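Long-range contacts in AmbC (Sorangium cellulosum, PDB 5O15), which serves as the bifunctional dehydratase-cyclase domain of ambruticin biosynthesis, probably removing water from a polyketide intermediate and then closing its heterocycle: residues Arg111-His117 and Ala130-Leu136; Arg31-Leu36 and Gln100-Leu106; Trp47-Val52 and Trp172-Phe177. All coordinates share one frame; numbering follows the deposited sequence. Where two conformers were deposited one is given.

Contact 1. Residues Arg111-His117 and Ala130-Leu136; sequences RRGFAVH and AHARGVL
V116 O is gripped by two N-H groups of the facing strand: H131 N at 2.8 Å, nearly in line with C=O, and A132 N in a weak bond of 3.4 Å. With H131 and A132 both opposite V116, this is a classic beta bulge, set in the antiparallel hairpin of strands 112-120 and 129-137 of the double hotdog fold. Past it, F114-G134 and R112-L136 are regular hydrogen-bonded pairs; V116 N also donates to A132 O. F114 holds its CG between backbone N and carbonyl carbon (chi1 74°), which swings the ring over the facing backbone until G134 N lies 3.6 Å above its plane. A CB on G134 would collide with F114 CE1, so the missing side chain admits the ring. L136 CD2 adds apolar contact 3.6 Å from F114 CD1, on the side facing helix 61-75. On the other side, V135 CG1 sits 3.4 Å above the plane of the R111 guanidinium, offset toward its rim; R111 NH1 is bound by S81. R133, paired through NE with E86, brings NH1 to 3.6 Å from A115 CB. A water in that guanidinium's plane accepts from R133 NH1 and donates to F114 O, 3.0 Å from each.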
loop_
_atom_site.group_PDB
_atom_site.type_symbol
_atom_site.label_atom_id
_atom_site.label_comp_id
_atom_site.label_asym_id
_atom_site.label_seq_id
_atom_site.Cartn_x
_atom_site.Cartn_y
_atom_site.Cartn_z
ATOM N N ARG A 111 -17.350 -4.269 -13.819
ATOM C CA ARG A 111 -16.105 -4.617 -13.148
ATOM C C ARG A 111 -15.148 -5.255 -14.132
ATOM O O ARG A 111 -15.596 -5.864 -15.132
ATOM C CB ARG A 111 -16.398 -5.578 -12.020
ATOM C CG ARG A 111 -17.244 -4.920 -10.962
ATOM C CD ARG A 111 -18.045 -5.924 -10.131
ATOM N NE ARG A 111 -17.197 -6.710 -9.245
ATOM C CZ ARG A 111 -16.725 -6.271 -8.078
ATOM N NH1 ARG A 111 -16.987 -5.035 -7.682
ATOM N NH2 ARG A 111 -15.979 -7.056 -7.307
ATOM N N ARG A 112 -13.850 -5.106 -13.892
ATOM C CA ARG A 112 -12.792 -5.687 -14.709
ATOM C C ARG A 112 -11.799 -6.437 -13.840
ATOM O O ARG A 112 -11.261 -5.860 -12.866
ATOM C CB ARG A 112 -12.000 -4.654 -15.499
ATOM C CG ARG A 112 -12.769 -3.869 -16.554
ATOM C CD ARG A 112 -11.872 -2.879 -17.210
ATOM N NE ARG A 112 -12.484 -2.064 -18.236
ATOM C CZ ARG A 112 -12.465 -2.358 -19.528
ATOM N NH1 ARG A 112 -11.864 -3.465 -19.946
ATOM N NH2 ARG A 112 -13.035 -1.536 -20.402
ATOM N N GLY A 113 -11.475 -7.676 -14.171
ATOM C CA GLY A 113 -10.353 -8.319 -13.506
ATOM C C GLY A 113 -9.034 -7.696 -13.911
ATOM O O GLY A 113 -8.895 -7.057 -14.947
ATOM N N PHE A 114 -8.029 -7.844 -13.039
ATOM C CA PHE A 114 -6.693 -7.376 -13.371
ATOM C C PHE A 114 -5.666 -8.264 -12.686
ATOM O O PHE A 114 -5.982 -8.982 -11.741
ATOM C CB PHE A 114 -6.478 -5.901 -12.973
ATOM C CG PHE A 114 -6.326 -5.706 -11.498
ATOM C CD1 PHE A 114 -7.414 -5.499 -10.689
ATOM C CD2 PHE A 114 -5.063 -5.774 -10.923
ATOM C CE1 PHE A 114 -7.267 -5.350 -9.327
ATOM C CE2 PHE A 114 -4.894 -5.601 -9.515
ATOM C CZ PHE A 114 -5.991 -5.422 -8.757
ATOM N N ALA A 115 -4.428 -8.168 -13.132
ATOM C CA ALA A 115 -3.303 -8.824 -12.470
ATOM C C ALA A 115 -2.069 -7.944 -12.619
ATOM O O ALA A 115 -1.967 -7.176 -13.571
ATOM C CB ALA A 115 -3.016 -10.228 -13.007
ATOM N N VAL A 116 -1.135 -8.058 -11.670
ATOM C CA VAL A 116 0.136 -7.340 -11.694
ATOM C C VAL A 116 1.248 -8.372 -11.691
ATOM O O VAL A 116 1.259 -9.259 -10.834
ATOM C CB VAL A 116 0.272 -6.431 -10.461
ATOM C CG1 VAL A 116 1.588 -5.688 -10.504
ATOM C CG2 VAL A 116 -0.917 -5.500 -10.380
ATOM N N HIS A 117 2.217 -8.213 -12.603
ATOM C CA HIS A 117 3.294 -9.175 -12.806
ATOM C C HIS A 117 4.617 -8.450 -12.931
ATOM O O HIS A 117 4.655 -7.276 -13.297
ATOM C CB HIS A 117 3.087 -9.869 -14.138
ATOM C CG HIS A 117 1.663 -10.095 -14.458
ATOM N ND1 HIS A 117 1.101 -11.301 -14.195
ATOM C CD2 HIS A 117 0.677 -9.306 -14.958
ATOM C CE1 HIS A 117 -0.151 -11.314 -14.611
ATOM N NE2 HIS A 117 -0.441 -10.101 -15.064
ATOM N N ALA A 130 3.413 -13.532 -11.185
ATOM C CA ALA A 130 2.218 -12.823 -10.742
ATOM C C ALA A 130 2.387 -12.413 -9.285
ATOM O O ALA A 130 2.734 -13.233 -8.433
ATOM C CB ALA A 130 1.003 -13.728 -10.846
ATOM N N HIS A 131 2.171 -11.140 -8.995
ATOM C CA HIS A 131 2.242 -10.668 -7.629
ATOM C C HIS A 131 0.891 -10.385 -7.016
ATOM O O HIS A 131 0.738 -10.579 -5.805
ATOM C CB HIS A 131 3.111 -9.411 -7.562
ATOM C CG HIS A 131 4.505 -9.642 -8.025
ATOM N ND1 HIS A 131 5.387 -10.430 -7.328
ATOM C CD2 HIS A 131 5.151 -9.261 -9.152
ATOM C CE1 HIS A 131 6.527 -10.514 -7.998
ATOM N NE2 HIS A 131 6.414 -9.802 -9.105
ATOM N N ALA A 132 -0.091 -9.946 -7.808
ATOM C CA ALA A 132 -1.350 -9.468 -7.267
ATOM C C ALA A 132 -2.404 -9.663 -8.341
ATOM O O ALA A 132 -2.113 -9.619 -9.533
ATOM C CB ALA A 132 -1.308 -7.989 -6.857
ATOM N N ARG A 133 -3.628 -9.891 -7.900
ATOM C CA ARG A 133 -4.775 -10.007 -8.769
ATOM C C ARG A 133 -5.955 -9.360 -8.106
ATOM O O ARG A 133 -5.986 -9.205 -6.896
ATOM C CB ARG A 133 -5.149 -11.486 -8.987
ATOM C CG ARG A 133 -4.119 -12.297 -9.685
ATOM C CD ARG A 133 -4.579 -13.739 -9.942
ATOM N NE ARG A 133 -3.517 -14.436 -10.675
ATOM C CZ ARG A 133 -3.333 -14.322 -11.988
ATOM N NH1 ARG A 133 -4.172 -13.590 -12.715
ATOM N NH2 ARG A 133 -2.335 -14.968 -12.572
ATOM N N GLY A 134 -6.952 -9.010 -8.886
ATOM C CA GLY A 134 -8.131 -8.469 -8.266
ATOM C C GLY A 134 -9.147 -8.026 -9.275
ATOM O O GLY A 134 -9.187 -8.510 -10.414
ATOM N N VAL A 135 -9.978 -7.083 -8.861
ATOM C CA VAL A 135 -11.074 -6.579 -9.662
ATOM C C VAL A 135 -11.133 -5.068 -9.484
ATOM O O VAL A 135 -11.008 -4.567 -8.348
ATOM C CB VAL A 135 -12.406 -7.223 -9.230
ATOM C CG1 VAL A 135 -13.559 -6.660 -10.023
ATOM C CG2 VAL A 135 -12.335 -8.734 -9.320
ATOM N N LEU A 136 -11.280 -4.327 -10.575
ATOM C CA LEU A 136 -11.552 -2.894 -10.634
ATOM C C LEU A 136 -13.047 -2.661 -10.756
ATOM O O LEU A 136 -13.746 -3.462 -11.413
ATOM C CB LEU A 136 -10.823 -2.275 -11.823
ATOM C CG LEU A 136 -9.323 -2.563 -11.913
ATOM C CD1 LEU A 136 -8.713 -1.975 -13.204
ATOM C CD2 LEU A 136 -8.579 -2.051 -10.667
HETATM O O HOH W 1 -6.580 -11.818 -12.358
#

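Contact 2. Residues Arg31-Leu36 and Gln100-Leu106; sequences RDGYVL and QVTVEAL
Q100 meets L36 through its backbone, Q100 CA standing 3.2 Å from L36 O in a CA-H...O contact. V101 follows as a hydrogen-bonded antiparallel pair with L36: V101 N donates to L36 O at 2.8 Å, and L36 N returns a bond to V101 O that is nearly straight (176°) and lies in the carbonyl plane. Their CB atoms face each other at 4.0 Å. T102 pairs with V35 without hydrogen bonds, and its OG1 is bound by H117. V103 exchanges two backbone bonds with Y34, and its CG2 packs 4.0 Å from L36 CD1. V103 O also receives a water that accepts from R31 NH1 and donates to E104 OE2. This bridge supplements a long salt bridge, R31 NH1 to E104 OE1 at 3.9 Å, in which the guanidinium and carboxylate planes are nearly parallel. A105 sets its CB 3.9 Å from D32 CB. L106 N then donates to D32 OD2 at 3.0 Å, from well above the carboxylate plane (56° out of it); with CG anti to the backbone N (chi1 -178°), D32 turns its carboxylate toward the L106 end of the other segment, and a second water joins OD2 to L106 O. With an alanine here in place of D32, L106 N would probably lose its acceptor and R112 the carboxylate that pairs with it through OD1. In the hotdog sheet, strand 96-103 lies between strands 34-41 and 112-120, while Y34, L36, V101 and V103 pack against helix 61-75 through A71, A74 and V75.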
loop_
_atom_site.group_PDB
_atom_site.type_symbol
_atom_site.label_atom_id
_atom_site.label_comp_id
_atom_site.label_asym_id
_atom_site.label_seq_id
_atom_site.Cartn_x
_atom_site.Cartn_y
_atom_site.Cartn_z
ATOM N N ARG A 31 -9.842 -7.534 -28.396
ATOM C CA ARG A 31 -10.725 -7.865 -27.277
ATOM C C ARG A 31 -10.772 -6.645 -26.358
ATOM O O ARG A 31 -9.977 -5.708 -26.496
ATOM C CB ARG A 31 -10.219 -9.098 -26.524
ATOM C CG ARG A 31 -8.794 -8.994 -25.983
ATOM C CD ARG A 31 -8.389 -10.328 -25.318
ATOM N NE ARG A 31 -6.954 -10.440 -25.043
ATOM C CZ ARG A 31 -6.360 -10.162 -23.898
ATOM N NH1 ARG A 31 -7.064 -9.728 -22.864
ATOM N NH2 ARG A 31 -5.051 -10.326 -23.813
ATOM N N ASP A 32 -11.751 -6.647 -25.459
ATOM C CA ASP A 32 -11.876 -5.590 -24.450
ATOM C C ASP A 32 -10.870 -5.871 -23.350
ATOM O O ASP A 32 -11.091 -6.713 -22.474
ATOM C CB ASP A 32 -13.288 -5.555 -23.887
ATOM C CG ASP A 32 -13.484 -4.431 -22.857
ATOM O OD1 ASP A 32 -12.620 -3.554 -22.778
ATOM O OD2 ASP A 32 -14.514 -4.406 -22.148
ATOM N N GLY A 33 -9.741 -5.204 -23.441
ATOM C CA GLY A 33 -8.719 -5.359 -22.413
ATOM C C GLY A 33 -7.626 -4.337 -22.615
ATOM O O GLY A 33 -7.583 -3.616 -23.611
ATOM N N TYR A 34 -6.719 -4.305 -21.646
ATOM C CA TYR A 34 -5.599 -3.376 -21.643
ATOM C C TYR A 34 -4.361 -4.087 -21.135
ATOM O O TYR A 34 -4.444 -4.996 -20.309
ATOM C CB TYR A 34 -5.807 -2.156 -20.736
ATOM C CG TYR A 34 -6.939 -1.259 -21.166
ATOM C CD1 TYR A 34 -8.264 -1.600 -20.939
ATOM C CD2 TYR A 34 -6.674 -0.010 -21.696
ATOM C CE1 TYR A 34 -9.300 -0.744 -21.295
ATOM C CE2 TYR A 34 -7.707 0.857 -22.057
ATOM C CZ TYR A 34 -9.007 0.497 -21.843
ATOM O OH TYR A 34 -10.017 1.369 -22.184
ATOM N N VAL A 35 -3.199 -3.602 -21.577
ATOM C CA VAL A 35 -1.895 -4.084 -21.123
ATOM C C VAL A 35 -1.025 -2.872 -20.828
ATOM O O VAL A 35 -0.660 -2.123 -21.741
ATOM C CB VAL A 35 -1.221 -5.012 -22.144
ATOM C CG1 VAL A 35 0.118 -5.485 -21.616
ATOM C CG2 VAL A 35 -2.117 -6.196 -22.426
ATOM N N LEU A 36 -0.673 -2.695 -19.561
ATOM C CA LEU A 36 0.189 -1.613 -19.120
ATOM C C LEU A 36 1.566 -2.188 -18.842
ATOM O O LEU A 36 1.688 -3.211 -18.172
ATOM C CB LEU A 36 -0.344 -0.942 -17.846
ATOM C CG LEU A 36 -1.703 -0.276 -17.978
ATOM C CD1 LEU A 36 -2.847 -1.231 -17.810
ATOM C CD2 LEU A 36 -1.874 0.849 -17.003
ATOM N N GLN A 100 4.163 -5.541 -15.624
ATOM C CA GLN A 100 3.026 -5.608 -16.535
ATOM C C GLN A 100 1.761 -5.635 -15.702
ATOM O O GLN A 100 1.672 -6.396 -14.735
ATOM C CB GLN A 100 3.087 -6.834 -17.437
ATOM C CG GLN A 100 2.097 -6.760 -18.582
ATOM C CD GLN A 100 2.237 -7.889 -19.556
ATOM O OE1 GLN A 100 1.297 -8.660 -19.769
ATOM N NE2 GLN A 100 3.394 -7.978 -20.180
ATOM N N VAL A 101 0.791 -4.816 -16.070
ATOM C CA VAL A 101 -0.536 -4.892 -15.493
ATOM C C VAL A 101 -1.480 -5.299 -16.608
ATOM O O VAL A 101 -1.567 -4.622 -17.633
ATOM C CB VAL A 101 -0.988 -3.577 -14.864
ATOM C CG1 VAL A 101 -2.307 -3.791 -14.210
ATOM C CG2 VAL A 101 0.068 -3.079 -13.821
ATOM N N THR A 102 -2.168 -6.409 -16.408
ATOM C CA THR A 102 -3.154 -6.906 -17.367
ATOM C C THR A 102 -4.531 -6.521 -16.846
ATOM O O THR A 102 -4.823 -6.649 -15.654
ATOM C CB THR A 102 -2.985 -8.431 -17.602
ATOM O OG1 THR A 102 -3.078 -9.164 -16.401
ATOM C CG2 THR A 102 -1.664 -8.754 -18.192
ATOM N N VAL A 103 -5.400 -6.048 -17.749
ATOM C CA VAL A 103 -6.757 -5.687 -17.387
ATOM C C VAL A 103 -7.692 -6.400 -18.347
ATOM O O VAL A 103 -7.523 -6.299 -19.577
ATOM C CB VAL A 103 -6.990 -4.163 -17.418
ATOM C CG1 VAL A 103 -8.395 -3.843 -16.875
ATOM C CG2 VAL A 103 -5.944 -3.415 -16.571
ATOM N N GLU A 104 -8.712 -7.039 -17.798
ATOM C CA GLU A 104 -9.641 -7.876 -18.535
ATOM C C GLU A 104 -10.882 -7.076 -18.898
ATOM O O GLU A 104 -11.025 -5.879 -18.641
ATOM C CB GLU A 104 -9.998 -9.099 -17.688
ATOM C CG GLU A 104 -8.817 -9.945 -17.231
ATOM C CD GLU A 104 -7.935 -10.352 -18.380
ATOM O OE1 GLU A 104 -8.485 -10.821 -19.390
ATOM O OE2 GLU A 104 -6.693 -10.196 -18.302
ATOM N N ALA A 105 -11.802 -7.777 -19.573
ATOM C CA ALA A 105 -12.993 -7.130 -20.125
ATOM C C ALA A 105 -13.964 -6.633 -19.053
ATOM O O ALA A 105 -14.113 -7.228 -17.990
ATOM C CB ALA A 105 -13.746 -8.108 -21.031
ATOM N N LEU A 106 -14.646 -5.540 -19.378
ATOM C CA LEU A 106 -15.698 -5.009 -18.524
ATOM C C LEU A 106 -16.886 -5.947 -18.539
ATOM O O LEU A 106 -17.425 -6.255 -19.611
ATOM C CB LEU A 106 -16.121 -3.643 -19.052
ATOM C CG LEU A 106 -17.059 -2.862 -18.137
ATOM C CD1 LEU A 106 -16.330 -2.302 -16.906
ATOM C CD2 LEU A 106 -17.711 -1.735 -18.896
HETATM O O HOH W 2 -5.852 -8.711 -20.389
HETATM O O HOH W 3 -16.608 -6.015 -22.297
#

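Contact 3. Residues Trp47-Val52 and Trp172-Phe177; sequences WVLDHV and WVGPAF
D50 reaches from the 3-10 segment 47-50 to the loop W172-F177, a junction between the two hotdog halves of the polyketide synthase dehydratase fold. Its CB, directed at the other segment, lies 3.6 Å from G174 CA and also borders the edge of the F177 ring. CG rests against the CA and C of G174, where a CB would overlap D50 OD1; the glycine therefore lets the carboxylate lie close against the chain. OD1 lies beside G174 CA and P175 CD at van der Waals distance. At the tip, OD2 accepts A176 N at 2.9 Å, on its anti side and 21° out of the carboxylate plane. P175 CD flanks the same OD2 at 3.4 Å, but the proline nitrogen has no hydrogen to offer. The backbone of D50 makes the second bond: G174 N meets D50 O at 2.9 Å, almost straight (174°), in the carbonyl plane and on a lone pair. D50 thus holds two N-H groups, one by each kind of oxygen.

H51, at the centre of an inverse gamma turn, matches the histidine of the HxxxGxxxxP sequence motif of this family. H51 CB lies over the face of F177, 3.9 Å from the ring centroid, in a CH-pi contact. With CG anti to the backbone N (chi1 -167°), the imidazole then turns its edge to the same face, ring centroids 4.9 Å apart, while H51 ND1 is fixed by I58 O. F177 also touches D215 and Q219 of helix 211-225, consistent with a place beside the active site. At its rim, F177 CZ meets the edge of the W47 indole, 3.9 Å from CZ3, and F177 CE2 lies 3.5 Å from W47 O, which sits in the plane of the phenyl ring.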
loop_
_atom_site.group_PDB
_atom_site.type_symbol
_atom_site.label_atom_id
_atom_site.label_comp_id
_atom_site.label_asym_id
_atom_site.label_seq_id
_atom_site.Cartn_x
_atom_site.Cartn_y
_atom_site.Cartn_z
ATOM N N TRP A 47 14.558 4.418 -2.832
ATOM C CA TRP A 47 13.719 4.353 -1.644
ATOM C C TRP A 47 13.056 2.995 -1.443
ATOM O O TRP A 47 12.785 2.625 -0.293
ATOM C CB TRP A 47 12.666 5.457 -1.636
ATOM C CG TRP A 47 11.668 5.408 -2.765
ATOM C CD1 TRP A 47 11.776 5.995 -3.995
ATOM C CD2 TRP A 47 10.391 4.753 -2.758
ATOM N NE1 TRP A 47 10.655 5.732 -4.754
ATOM C CE2 TRP A 47 9.789 4.985 -4.007
ATOM C CE3 TRP A 47 9.693 4.012 -1.806
ATOM C CZ2 TRP A 47 8.548 4.507 -4.318
ATOM C CZ3 TRP A 47 8.449 3.523 -2.144
ATOM C CH2 TRP A 47 7.903 3.774 -3.386
ATOM N N VAL A 48 12.733 2.251 -2.527
ATOM C CA VAL A 48 12.027 0.993 -2.312
ATOM C C VAL A 48 12.889 0.022 -1.525
ATOM O O VAL A 48 12.366 -0.879 -0.863
ATOM C CB VAL A 48 11.536 0.358 -3.636
ATOM C CG1 VAL A 48 10.576 1.291 -4.323
ATOM C CG2 VAL A 48 12.680 -0.033 -4.566
ATOM N N LEU A 49 14.217 0.156 -1.624
ATOM C CA LEU A 49 15.138 -0.730 -0.917
ATOM C C LEU A 49 15.107 -0.532 0.586
ATOM O O LEU A 49 15.674 -1.353 1.320
ATOM C CB LEU A 49 16.561 -0.556 -1.455
ATOM C CG LEU A 49 16.746 -0.888 -2.940
ATOM C CD1 LEU A 49 18.175 -0.517 -3.389
ATOM C CD2 LEU A 49 16.417 -2.353 -3.184
ATOM N N ASP A 50 14.512 0.566 1.070
ATOM C CA ASP A 50 14.336 0.726 2.498
ATOM C C ASP A 50 13.247 -0.180 3.049
ATOM O O ASP A 50 13.120 -0.287 4.288
ATOM C CB ASP A 50 13.961 2.175 2.813
ATOM C CG ASP A 50 15.112 3.167 2.657
ATOM O OD1 ASP A 50 16.251 2.738 2.415
ATOM O OD2 ASP A 50 14.836 4.383 2.794
ATOM N N HIS A 51 12.492 -0.874 2.181
ATOM C CA HIS A 51 11.414 -1.744 2.640
ATOM C C HIS A 51 11.958 -3.141 2.902
ATOM O O HIS A 51 11.782 -4.092 2.133
ATOM C CB HIS A 51 10.254 -1.786 1.648
ATOM C CG HIS A 51 9.037 -2.413 2.236
ATOM N ND1 HIS A 51 8.581 -3.643 1.819
ATOM C CD2 HIS A 51 8.188 -2.016 3.207
ATOM C CE1 HIS A 51 7.497 -3.969 2.500
ATOM N NE2 HIS A 51 7.240 -2.997 3.363
ATOM N N VAL A 52 12.622 -3.258 4.056
ATOM C CA VAL A 52 13.213 -4.504 4.516
ATOM C C VAL A 52 12.243 -5.149 5.487
ATOM O O VAL A 52 11.939 -4.564 6.540
ATOM C CB VAL A 52 14.587 -4.274 5.161
ATOM C CG1 VAL A 52 15.201 -5.606 5.564
ATOM C CG2 VAL A 52 15.504 -3.490 4.213
ATOM N N TRP A 172 14.831 -3.073 11.038
ATOM C CA TRP A 172 14.961 -3.444 9.639
ATOM C C TRP A 172 14.827 -2.289 8.660
ATOM O O TRP A 172 15.593 -2.212 7.701
ATOM C CB TRP A 172 13.911 -4.504 9.316
ATOM C CG TRP A 172 14.042 -5.764 10.094
ATOM C CD1 TRP A 172 13.174 -6.230 11.014
ATOM C CD2 TRP A 172 15.119 -6.695 10.039
ATOM N NE1 TRP A 172 13.623 -7.414 11.529
ATOM C CE2 TRP A 172 14.814 -7.728 10.938
ATOM C CE3 TRP A 172 16.306 -6.766 9.302
ATOM C CZ2 TRP A 172 15.634 -8.844 11.104
ATOM C CZ3 TRP A 172 17.133 -7.874 9.480
ATOM C CH2 TRP A 172 16.785 -8.890 10.376
ATOM N N VAL A 173 13.789 -1.471 8.781
ATOM C CA VAL A 173 13.445 -0.621 7.654
ATOM C C VAL A 173 14.362 0.591 7.593
ATOM O O VAL A 173 14.971 1.032 8.583
ATOM C CB VAL A 173 11.983 -0.189 7.679
ATOM C CG1 VAL A 173 11.062 -1.358 7.764
ATOM C CG2 VAL A 173 11.686 0.796 8.750
ATOM N N GLY A 174 14.477 1.130 6.390
ATOM C CA GLY A 174 15.208 2.338 6.155
ATOM C C GLY A 174 14.336 3.568 6.224
ATOM O O GLY A 174 13.127 3.505 6.479
ATOM N N PRO A 175 14.956 4.738 6.022
ATOM C CA PRO A 175 14.266 6.006 6.314
ATOM C C PRO A 175 12.972 6.241 5.555
ATOM O O PRO A 175 12.072 6.902 6.067
ATOM C CB PRO A 175 15.317 7.051 5.914
ATOM C CG PRO A 175 16.600 6.376 6.012
ATOM C CD PRO A 175 16.391 4.940 5.734
ATOM N N ALA A 176 12.832 5.732 4.327
ATOM C CA ALA A 176 11.612 6.007 3.566
ATOM C C ALA A 176 10.384 5.389 4.222
ATOM O O ALA A 176 9.259 5.823 3.946
ATOM C CB ALA A 176 11.730 5.497 2.129
ATOM N N PHE A 177 10.575 4.388 5.080
ATOM C CA PHE A 177 9.492 3.653 5.727
ATOM C C PHE A 177 9.391 3.991 7.205
ATOM O O PHE A 177 8.946 3.166 8.005
ATOM C CB PHE A 177 9.569 2.158 5.416
ATOM C CG PHE A 177 9.297 1.919 3.983
ATOM C CD1 PHE A 177 8.001 1.773 3.521
ATOM C CD2 PHE A 177 10.316 1.950 3.047
ATOM C CE1 PHE A 177 7.741 1.630 2.161
ATOM C CE2 PHE A 177 10.066 1.840 1.708
ATOM C CZ PHE A 177 8.779 1.652 1.275
#

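In the fold
From the N terminus, residues 31-36 open contact 2, which closes at 100-106 after a loop holding helix 61-75. Within that loop, 47-52 opens contact 3, not closed until 172-177, so contacts 2 and 3 cross. Contact 1 begins after contact 2 has closed and spans a short hairpin, nested inside the loop of contact 3. Contacts 1 and 2 adjoin in one sheet: strands 96-103 and 112-120 are neighbours, with probable bonds such as H117 N to Q100 O at 2.9 Å. Contact 3 lies across the chain's centre from contact 1, their centres about 26 Å apart, and ties the first hotdog half to the second.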